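Local coordinates for protein acarbose Kinase Mak1 (PDB 6WB4) that probably phosphorylates the antidiabetic drug acarbose with ATP, as a pfkB-family carbohydrate kinase, at residues 35-40 against 116-121. Residues are numbered along the deposited sequence; the frame is centred on the assembly and turned at random.
Sequences DHIVRV and SVNLVT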
ATOM      1  N   ASP B  35      -2.628  -7.396   1.090  1.00 48.90           N
ATOM      2  CA  ASP B  35      -1.727  -6.578   1.875  1.00 52.14           C
ATOM      3  C   ASP B  35      -0.734  -5.829   0.994  1.00 55.29           C
ATOM      4  O   ASP B  35      -0.179  -6.395   0.047  1.00 49.28           O
ATOM      5  CB  ASP B  35      -0.979  -7.438   2.895  1.00 48.57           C
ATOM      6  CG  ASP B  35      -1.849  -7.848   4.062  1.00 66.64           C
ATOM      7  OD1 ASP B  35      -2.926  -7.238   4.256  1.00 77.48           O
ATOM      8  OD2 ASP B  35      -1.441  -8.763   4.810  1.00 73.17           O
ATOM      9  N   HIS B  36      -0.560  -4.543   1.287  1.00 55.05           N
ATOM     10  CA  HIS B  36       0.530  -3.751   0.720  1.00 64.25           C
ATOM     11  C   HIS B  36       1.557  -3.589   1.840  1.00 63.82           C
ATOM     12  O   HIS B  36       1.278  -2.944   2.853  1.00 57.55           O
ATOM     13  CB  HIS B  36       0.042  -2.388   0.207  1.00 62.77           C
ATOM     14  CG  HIS B  36      -1.030  -2.471  -0.838  1.00 68.44           C
ATOM     15  ND1 HIS B  36      -0.753  -2.623  -2.181  1.00 68.61           N
ATOM     16  CD2 HIS B  36      -2.380  -2.404  -0.738  1.00 68.89           C
ATOM     17  CE1 HIS B  36      -1.886  -2.658  -2.861  1.00 71.17           C
ATOM     18  NE2 HIS B  36      -2.888  -2.528  -2.009  1.00 68.66           N
ATOM     19  N   ILE B  37       2.719  -4.218   1.694  1.00 60.40           N
ATOM     20  CA  ILE B  37       3.669  -4.277   2.801  1.00 61.30           C
ATOM     21  C   ILE B  37       4.790  -3.251   2.642  1.00 68.09           C
ATOM     22  O   ILE B  37       5.543  -3.284   1.668  1.00 56.21           O
ATOM     23  CB  ILE B  37       4.277  -5.695   2.942  1.00 61.75           C
ATOM     24  CG1 ILE B  37       3.166  -6.738   3.106  1.00 67.38           C
ATOM     25  CG2 ILE B  37       5.221  -5.746   4.135  1.00 57.63           C
ATOM     26  CD1 ILE B  37       3.610  -8.154   2.827  1.00 70.19           C
ATOM     27  N   VAL B  38       4.914  -2.354   3.615  1.00 65.22           N
ATOM     28  CA  VAL B  38       5.922  -1.308   3.533  1.00 69.10           C
ATOM     29  C   VAL B  38       6.978  -1.458   4.624  1.00 69.73           C
ATOM     30  O   VAL B  38       6.665  -1.419   5.813  1.00 63.76           O
ATOM     31  CB  VAL B  38       5.287   0.094   3.636  1.00 69.49           C
ATOM     32  CG1 VAL B  38       6.256   1.138   3.124  1.00 75.51           C
ATOM     33  CG2 VAL B  38       3.998   0.156   2.835  1.00 62.61           C
ATOM     34  N   ARG B  39       8.230  -1.612   4.210  1.00 78.31           N
ATOM     35  CA  ARG B  39       9.340  -1.742   5.148  1.00 88.03           C
ATOM     36  C   ARG B  39       9.855  -0.357   5.561  1.00 86.10           C
ATOM     37  O   ARG B  39      10.333   0.411   4.724  1.00 87.18           O
ATOM     38  CB  ARG B  39      10.439  -2.591   4.501  1.00 98.20           C
ATOM     39  CG  ARG B  39       9.856  -3.841   3.839  1.00101.56           C
ATOM     40  CD  ARG B  39      10.785  -4.557   2.858  1.00108.08           C
ATOM     41  NE  ARG B  39      11.904  -5.252   3.486  1.00120.19           N
ATOM     42  CZ  ARG B  39      12.861  -5.881   2.807  1.00119.64           C
ATOM     43  NH1 ARG B  39      12.826  -5.897   1.481  1.00121.26           N
ATOM     44  NH2 ARG B  39      13.849  -6.499   3.446  1.00110.59           N
ATOM     45  N   VAL B  40       9.745  -0.032   6.850  1.00 83.39           N
ATOM     46  CA  VAL B  40      10.111   1.304   7.335  1.00 84.14           C
ATOM     47  C   VAL B  40      11.269   1.311   8.328  1.00 96.48           C
ATOM     48  O   VAL B  40      11.569   0.295   8.953  1.00 97.66           O
ATOM     49  CB  VAL B  40       8.909   2.021   8.003  1.00 62.15           C
ATOM     50  CG1 VAL B  40       7.741   2.128   7.036  1.00 57.90           C
ATOM     51  CG2 VAL B  40       8.497   1.324   9.304  1.00 67.15           C
ATOM     52  N   SER B 116      -5.166  -3.835   2.986  1.00 59.50           N
ATOM     53  CA  SER B 116      -4.441  -3.230   4.087  1.00 56.28           C
ATOM     54  C   SER B 116      -3.131  -2.649   3.602  1.00 65.50           C
ATOM     55  O   SER B 116      -2.559  -3.121   2.614  1.00 64.77           O
ATOM     56  CB  SER B 116      -4.158  -4.249   5.195  1.00 63.27           C
ATOM     57  OG  SER B 116      -5.337  -4.868   5.663  1.00 66.19           O
ATOM     58  N   VAL B 117      -2.666  -1.615   4.295  1.00 63.26           N
ATOM     59  CA  VAL B 117      -1.261  -1.245   4.235  1.00 60.98           C
ATOM     60  C   VAL B 117      -0.657  -1.681   5.565  1.00 62.89           C
ATOM     61  O   VAL B 117      -1.198  -1.380   6.629  1.00 57.38           O
ATOM     62  CB  VAL B 117      -1.036   0.261   3.970  1.00 62.84           C
ATOM     63  CG1 VAL B 117       0.388   0.670   4.348  1.00 62.34           C
ATOM     64  CG2 VAL B 117      -1.349   0.604   2.507  1.00 46.74           C
ATOM     65  N   ASN B 118       0.408  -2.477   5.486  1.00 56.54           N
ATOM     66  CA  ASN B 118       1.095  -2.985   6.667  1.00 58.39           C
ATOM     67  C   ASN B 118       2.466  -2.367   6.812  1.00 63.94           C
ATOM     68  O   ASN B 118       3.309  -2.496   5.924  1.00 65.58           O
ATOM     69  CB  ASN B 118       1.248  -4.505   6.620  1.00 63.70           C
ATOM     70  CG  ASN B 118      -0.073  -5.227   6.546  1.00 72.21           C
ATOM     71  OD1 ASN B 118      -0.164  -6.311   5.976  1.00 84.40           O
ATOM     72  ND2 ASN B 118      -1.107  -4.633   7.118  1.00 75.21           N
ATOM     73  N   LEU B 119       2.691  -1.692   7.928  1.00 69.21           N
ATOM     74  CA  LEU B 119       3.998  -1.130   8.213  1.00 71.22           C
ATOM     75  C   LEU B 119       4.792  -2.087   9.088  1.00 78.91           C
ATOM     76  O   LEU B 119       4.380  -2.406  10.203  1.00 85.80           O
ATOM     77  CB  LEU B 119       3.855   0.233   8.881  1.00 75.06           C
ATOM     78  CG  LEU B 119       2.980   1.205   8.085  1.00 69.29           C
ATOM     79  CD1 LEU B 119       2.886   2.558   8.789  1.00 69.68           C
ATOM     80  CD2 LEU B 119       3.523   1.358   6.665  1.00 50.13           C
ATOM     81  N   VAL B 120       5.910  -2.576   8.559  1.00 69.77           N
ATOM     82  CA  VAL B 120       6.752  -3.512   9.292  1.00 74.52           C
ATOM     83  C   VAL B 120       8.201  -3.012   9.354  1.00 92.86           C
ATOM     84  O   VAL B 120       8.659  -2.293   8.463  1.00 95.93           O
ATOM     85  CB  VAL B 120       6.708  -4.923   8.656  1.00 70.93           C
ATOM     86  CG1 VAL B 120       5.273  -5.409   8.545  1.00 67.10           C
ATOM     87  CG2 VAL B 120       7.375  -4.932   7.287  1.00 70.93           C
ATOM     88  N   THR B 121       8.915  -3.369  10.416  1.00107.30           N
ATOM     89  CA  THR B 121      10.320  -2.990  10.525  1.00114.29           C
ATOM     90  C   THR B 121      11.183  -4.226  10.704  1.00105.23           C
ATOM     91  O   THR B 121      10.676  -5.340  10.811  1.00114.36           O
ATOM     92  CB  THR B 121      10.597  -2.038  11.700  1.00130.41           C
ATOM     93  OG1 THR B 121      10.788  -2.797  12.897  1.00134.57           O
ATOM     94  CG2 THR B 121       9.466  -1.039  11.879  1.00138.50           C
TER
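On one face of the sheet V38 is the bump and V117 with L119 form the hollow. V38 CB lies 3.7 Å from L119 CD2, the two side chains running alongside each other, while V38 CG2 nests against that methyl and V117 CG1, 3.9 Å from the latter, in a triangle of methyls. L119 gets there by a chi1 of -54°, which swings CG beside its own backbone N and leaves CD2 alongside V38. V40 CG1 meets the same methyl more loosely from further along the chain. The backbones beneath run parallel in strict one-to-one register, D35 beside S116 through R39 beside V120, with the strands twisted by 24°. H36 and V38 each bond through N and O to the residues flanking their neighbour, and V40 N closes the series on V120 O at 3.0 Å. These are the two central strands of the small four-stranded lid sheet of ribokinase-like sugar kinases. Here the V38 face packs on the second subunit: V38 and V117 touch V117 of that subunit, and the H36 rings of both copies meet. The opposite face looks to the active site. There the end of the N118 amide sits over the flat face of the D35 carboxylate, near a bound calcium, planes 74° apart, and N118 lies beside the acarviosine unit of bound acarbose. Beyond it, I37 CG2 and V120 CG2 close against each other at 3.9 Å.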